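PDB 4FYE: SidF, inhibitor of growth family, member 3 from Legionella pneumophila subsp. pneumophila, which probably removes a phosphate from phosphoinositide lipids, as a phosphatidylinositol phosphate phosphatase associated with membranes. Local coordinates for residues Ala386-Lys391 with Gln411-Ser416; Thr489-Ala494 with Glu543-Glu548. The protein carries 1 engineered substitution. All blocks are in the same frame, centred on the assembly; numbering follows the deposited sequence.

Contact 1. Residues Ala386-Lys391 with Gln411-Ser416; sequences AFDGSK and QARMSS
Gln411 meets Asp388 with its CA, 3.6 Å from Asp388 OD2; its CB lies just beyond. At Ala412 the contact becomes polar. Ala412 N gives a hydrogen bond of 2.9 Å to Asp388 OD2, with an N-H...O angle of 159°. The amide reaches the oxygen on its anti side, somewhat out of the carboxylate plane. Asp388 can offer this oxygen because CG stands anti to the backbone N (chi1 176°), which turns the carboxylate to the strand. Ala412 CB packs 4.0 Å from Asp388 CB.

Asp388 is the first residue to leave helix 373-387 and sits second in a type II beta turn from Phe387 to Ser390. The turn leads into strand 391-399, which pairs antiparallel with strand 402-416. Ser390 N closes the turn on Phe387 O, and Ser390 OG adds a second bond to the same oxygen, from the same face of its plane.

Arg413 comes next, with the edge of its guanidinium facing Asp388. Arg413 NH1 stays 4.3 Å from Asp388 OD2, beyond salt-bridge range, and instead hydrogen-bonds Ala412 O at 3.0 Å. Arg413 NH2 forms a salt bridge with Asp451, which ties the strand to helix 438-458.

Contact 2. Residues Thr489-Ala494 with Glu543-Glu548; sequences TEKENA and ESAIYE
Lys491 carries CG anti to its backbone N (chi1 -156°), which sends the chain across to Ile546 and Ala545. Bends at chi3 and chi4 (-65° and -79°) then curl its end over Ala545. Lys491 CD lies 3.7 Å from Ile546 CG1, and the two side chains cross at a slant. Further out, Lys491 CE packs 3.5 Å from Ala545 CB. Lys491 NZ is 3.7 Å from Ala545 CB. Glu492 comes from the next position on the helix. Its chain bends at chi2. Glu492 OE2 comes within 4.1 Å of Ile546 CD1, and the two side chains cross at about a right angle. The methyl end of Ile546 thus meets Lys491 CD as well as the Glu492 carboxylate. All these contacts are van der Waals in kind. The segment axes are 10.1 Å apart and nearly antiparallel, in a predicted coiled coil. Residues 489-494 belong to helix 482-514 and residues 543-548 to helix 522-583. Glu543 forms a salt bridge with Arg381 of helix 373-387, and Tyr547 packs on helix 438-458, to which its OH is also hydrogen-bonded.

How the contacts relate
Contact 1 is the more buried of the two. It joins the end of a helix to a strand of the four-stranded sheet, and a carboxylate holding a backbone amide sets its chemistry. Contact 2 is only partly buried; its centre lies about 29 Å from the centre of the chain, against about 17 Å for the centre of contact 1. It joins two long helices through aliphatic carbons, with charged groups at its margins. The two share no element, and their nearest atoms stay about 5 Å apart. Neighbouring residues still connect them. The helix that ends in contact 1 also reaches Glu543 of contact 2, and Lys496 of helix 482-514 hydrogen-bonds Asp388 O.

Contact 1. Residues Ala386-Lys391 with Gln411-Ser416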
loop_
_atom_site.group_PDB
_atom_site.type_symbol
_atom_site.label_atom_id
_atom_site.label_comp_id
_atom_site.label_asym_id
_atom_site.label_seq_id
_atom_site.Cartn_x
_atom_site.Cartn_y
_atom_site.Cartn_z
ATOM N N ALA A 386 -2.995 -18.652 7.941
ATOM C CA ALA A 386 -4.033 -19.137 8.873
ATOM C C ALA A 386 -5.380 -19.080 8.210
ATOM O O ALA A 386 -6.171 -20.055 8.298
ATOM C CB ALA A 386 -4.065 -18.271 10.124
ATOM N N PHE A 387 -5.649 -17.953 7.532
ATOM C CA PHE A 387 -6.926 -17.804 6.824
ATOM C C PHE A 387 -6.928 -18.451 5.456
ATOM O O PHE A 387 -8.013 -18.761 4.937
ATOM C CB PHE A 387 -7.341 -16.330 6.690
ATOM C CG PHE A 387 -8.094 -15.776 7.896
ATOM C CD1 PHE A 387 -9.456 -16.109 8.121
ATOM C CD2 PHE A 387 -7.475 -14.891 8.781
ATOM C CE1 PHE A 387 -10.176 -15.552 9.193
ATOM C CE2 PHE A 387 -8.203 -14.342 9.866
ATOM C CZ PHE A 387 -9.561 -14.660 10.056
ATOM N N ASP A 388 -5.738 -18.704 4.894
ATOM C CA ASP A 388 -5.643 -19.212 3.509
ATOM C C ASP A 388 -6.438 -20.465 3.257
ATOM O O ASP A 388 -6.390 -21.446 4.036
ATOM C CB ASP A 388 -4.195 -19.304 2.949
ATOM C CG ASP A 388 -4.147 -19.936 1.524
ATOM O OD1 ASP A 388 -4.503 -21.137 1.379
ATOM O OD2 ASP A 388 -3.816 -19.253 0.543
ATOM N N GLY A 389 -7.204 -20.406 2.169
ATOM C CA GLY A 389 -8.104 -21.479 1.730
ATOM C C GLY A 389 -9.232 -21.835 2.702
ATOM O O GLY A 389 -9.757 -22.996 2.692
ATOM N N SER A 390 -9.608 -20.886 3.563
ATOM C CA SER A 390 -10.882 -21.043 4.287
ATOM C C SER A 390 -11.742 -19.746 4.206
ATOM O O SER A 390 -11.516 -18.898 3.312
ATOM C CB SER A 390 -10.619 -21.490 5.705
ATOM O OG SER A 390 -10.282 -20.334 6.410
ATOM N N LYS A 391 -12.725 -19.609 5.104
ATOM C CA LYS A 391 -13.736 -18.534 5.031
ATOM C C LYS A 391 -13.513 -17.556 6.173
ATOM O O LYS A 391 -12.963 -17.966 7.179
ATOM C CB LYS A 391 -15.138 -19.120 5.188
ATOM C CG LYS A 391 -15.711 -19.744 3.931
ATOM C CD LYS A 391 -17.130 -20.314 4.114
ATOM C CE LYS A 391 -17.071 -21.783 4.502
ATOM N NZ LYS A 391 -18.314 -22.526 4.132
ATOM N N GLN A 411 -7.458 -16.276 0.009
ATOM C CA GLN A 411 -6.255 -16.900 -0.515
ATOM C C GLN A 411 -5.120 -15.899 -0.351
ATOM O O GLN A 411 -5.235 -14.758 -0.786
ATOM C CB GLN A 411 -6.407 -17.245 -1.991
ATOM C CG GLN A 411 -7.459 -18.319 -2.262
ATOM C CD GLN A 411 -7.341 -18.910 -3.661
ATOM O OE1 GLN A 411 -8.091 -18.529 -4.568
ATOM N NE2 GLN A 411 -6.394 -19.841 -3.845
ATOM N N ALA A 412 -4.041 -16.352 0.269
ATOM C CA ALA A 412 -2.867 -15.592 0.521
ATOM C C ALA A 412 -1.705 -15.812 -0.480
ATOM O O ALA A 412 -1.445 -16.918 -0.976
ATOM C CB ALA A 412 -2.368 -15.966 1.878
ATOM N N ARG A 413 -1.002 -14.729 -0.761
ATOM C CA ARG A 413 0.273 -14.831 -1.387
ATOM C C ARG A 413 1.129 -13.717 -0.752
ATOM O O ARG A 413 0.774 -12.538 -0.753
ATOM C CB ARG A 413 0.186 -14.644 -2.908
ATOM C CG ARG A 413 -0.887 -15.408 -3.677
ATOM C CD ARG A 413 -0.266 -16.702 -4.008
ATOM N NE ARG A 413 -1.047 -17.471 -4.930
ATOM C CZ ARG A 413 -1.840 -18.463 -4.546
ATOM N NH1 ARG A 413 -1.962 -18.729 -3.250
ATOM N NH2 ARG A 413 -2.500 -19.187 -5.451
ATOM N N MET A 414 2.275 -14.104 -0.219
ATOM C CA MET A 414 3.043 -13.187 0.496
ATOM C C MET A 414 4.454 -13.348 0.080
ATOM O O MET A 414 4.925 -14.481 0.066
ATOM C CB MET A 414 2.943 -13.416 1.975
ATOM C CG MET A 414 3.878 -12.399 2.606
ATOM S SD MET A 414 3.726 -12.466 4.352
ATOM C CE MET A 414 4.835 -11.250 4.944
ATOM N N SER A 415 5.121 -12.222 -0.243
ATOM C CA SER A 415 6.590 -12.220 -0.483
ATOM C C SER A 415 7.304 -11.217 0.398
ATOM O O SER A 415 6.712 -10.280 0.862
ATOM C CB SER A 415 6.937 -11.949 -1.952
ATOM O OG SER A 415 6.435 -10.702 -2.406
ATOM N N SER A 416 8.591 -11.378 0.632
ATOM C CA SER A 416 9.237 -10.414 1.470
ATOM C C SER A 416 10.655 -10.249 1.019
ATOM O O SER A 416 11.508 -11.075 1.333
ATOM C CB SER A 416 9.171 -10.888 2.886
ATOM O OG SER A 416 9.752 -9.915 3.715
#

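Contact 2. Residues Thr489-Ala494 with Glu543-Glu548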
loop_
_atom_site.group_PDB
_atom_site.type_symbol
_atom_site.label_atom_id
_atom_site.label_comp_id
_atom_site.label_asym_id
_atom_site.label_seq_id
_atom_site.Cartn_x
_atom_site.Cartn_y
_atom_site.Cartn_z
ATOM N N THR A 489 -0.628 -29.812 -2.323
ATOM C CA THR A 489 -2.024 -29.461 -2.187
ATOM C C THR A 489 -2.754 -30.481 -1.328
ATOM O O THR A 489 -3.634 -30.105 -0.553
ATOM C CB THR A 489 -2.682 -29.195 -3.541
ATOM O OG1 THR A 489 -1.919 -29.861 -4.547
ATOM C CG2 THR A 489 -2.641 -27.668 -3.816
ATOM N N GLU A 490 -2.329 -31.741 -1.406
ATOM C CA GLU A 490 -2.729 -32.731 -0.385
ATOM C C GLU A 490 -2.335 -32.281 1.041
ATOM O O GLU A 490 -3.211 -32.181 1.925
ATOM C CB GLU A 490 -2.217 -34.159 -0.683
ATOM C CG GLU A 490 -2.884 -34.850 -1.856
ATOM C CD GLU A 490 -2.164 -36.143 -2.270
ATOM O OE1 GLU A 490 -0.925 -36.123 -2.476
ATOM O OE2 GLU A 490 -2.844 -37.193 -2.391
ATOM N N LYS A 491 -1.059 -31.970 1.287
ATOM C CA LYS A 491 -0.752 -31.548 2.663
ATOM C C LYS A 491 -1.353 -30.229 3.120
ATOM O O LYS A 491 -1.663 -30.072 4.303
ATOM C CB LYS A 491 0.719 -31.638 3.048
ATOM C CG LYS A 491 0.845 -31.764 4.567
ATOM C CD LYS A 491 2.209 -31.316 5.109
ATOM C CE LYS A 491 3.374 -32.189 4.639
ATOM N NZ LYS A 491 3.552 -33.495 5.360
ATOM N N GLU A 492 -1.519 -29.288 2.201
ATOM C CA GLU A 492 -2.113 -28.001 2.575
ATOM C C GLU A 492 -3.577 -28.200 2.950
ATOM O O GLU A 492 -4.093 -27.565 3.874
ATOM C CB GLU A 492 -1.944 -26.946 1.478
ATOM C CG GLU A 492 -2.127 -25.511 1.985
ATOM C CD GLU A 492 -0.833 -24.778 2.383
ATOM O OE1 GLU A 492 0.040 -24.486 1.513
ATOM O OE2 GLU A 492 -0.704 -24.441 3.583
ATOM N N ASN A 493 -4.236 -29.124 2.265
ATOM C CA ASN A 493 -5.572 -29.565 2.698
ATOM C C ASN A 493 -5.686 -30.217 4.112
ATOM O O ASN A 493 -6.637 -29.932 4.839
ATOM C CB ASN A 493 -6.253 -30.316 1.564
ATOM C CG ASN A 493 -6.607 -29.377 0.392
ATOM O OD1 ASN A 493 -6.864 -28.181 0.582
ATOM N ND2 ASN A 493 -6.619 -29.914 -0.814
ATOM N N ALA A 494 -4.678 -30.981 4.535
ATOM C CA ALA A 494 -4.581 -31.502 5.925
ATOM C C ALA A 494 -4.535 -30.426 7.048
ATOM O O ALA A 494 -5.025 -30.638 8.189
ATOM C CB ALA A 494 -3.378 -32.431 6.042
ATOM N N GLU A 543 3.919 -27.065 7.918
ATOM C CA GLU A 543 4.510 -25.935 7.171
ATOM C C GLU A 543 5.962 -26.294 6.680
ATOM O O GLU A 543 6.273 -26.237 5.470
ATOM C CB GLU A 543 4.439 -24.650 8.012
ATOM C CG GLU A 543 3.025 -24.029 8.079
ATOM C CD GLU A 543 2.894 -22.668 8.827
ATOM O OE1 GLU A 543 3.764 -22.331 9.671
ATOM O OE2 GLU A 543 1.868 -21.949 8.602
ATOM N N SER A 544 6.815 -26.756 7.596
ATOM C CA SER A 544 8.142 -27.286 7.217
ATOM C C SER A 544 8.185 -28.260 6.048
ATOM O O SER A 544 9.001 -28.083 5.145
ATOM C CB SER A 544 8.828 -27.955 8.398
ATOM O OG SER A 544 9.300 -26.975 9.284
ATOM N N ALA A 545 7.339 -29.286 6.060
ATOM C CA ALA A 545 7.462 -30.321 5.041
ATOM C C ALA A 545 7.007 -29.790 3.684
ATOM O O ALA A 545 7.580 -30.129 2.637
ATOM C CB ALA A 545 6.704 -31.590 5.435
ATOM N N ILE A 546 5.974 -28.943 3.724
ATOM C CA ILE A 546 5.481 -28.176 2.563
ATOM C C ILE A 546 6.578 -27.298 1.951
ATOM O O ILE A 546 6.809 -27.316 0.729
ATOM C CB ILE A 546 4.264 -27.329 2.965
ATOM C CG1 ILE A 546 3.088 -28.258 3.251
ATOM C CG2 ILE A 546 3.894 -26.327 1.873
ATOM C CD1 ILE A 546 1.871 -27.606 3.861
ATOM N N TYR A 547 7.270 -26.542 2.798
ATOM C CA TYR A 547 8.426 -25.814 2.329
ATOM C C TYR A 547 9.441 -26.739 1.638
ATOM O O TYR A 547 9.929 -26.418 0.536
ATOM C CB TYR A 547 9.073 -25.060 3.486
ATOM C CG TYR A 547 8.341 -23.801 3.857
ATOM C CD1 TYR A 547 7.904 -22.926 2.871
ATOM C CD2 TYR A 547 8.110 -23.460 5.200
ATOM C CE1 TYR A 547 7.239 -21.751 3.203
ATOM C CE2 TYR A 547 7.451 -22.280 5.552
ATOM C CZ TYR A 547 7.013 -21.424 4.549
ATOM O OH TYR A 547 6.329 -20.231 4.851
ATOM N N GLU A 548 9.713 -27.898 2.270
ATOM C CA GLU A 548 10.741 -28.851 1.804
ATOM C C GLU A 548 10.406 -29.215 0.371
ATOM O O GLU A 548 11.290 -29.334 -0.483
ATOM C CB GLU A 548 10.780 -30.129 2.673
ATOM C CG GLU A 548 11.676 -30.101 3.917
ATOM C CD GLU A 548 13.010 -30.847 3.742
ATOM O OE1 GLU A 548 13.022 -32.110 3.761
ATOM O OE2 GLU A 548 14.063 -30.169 3.616
#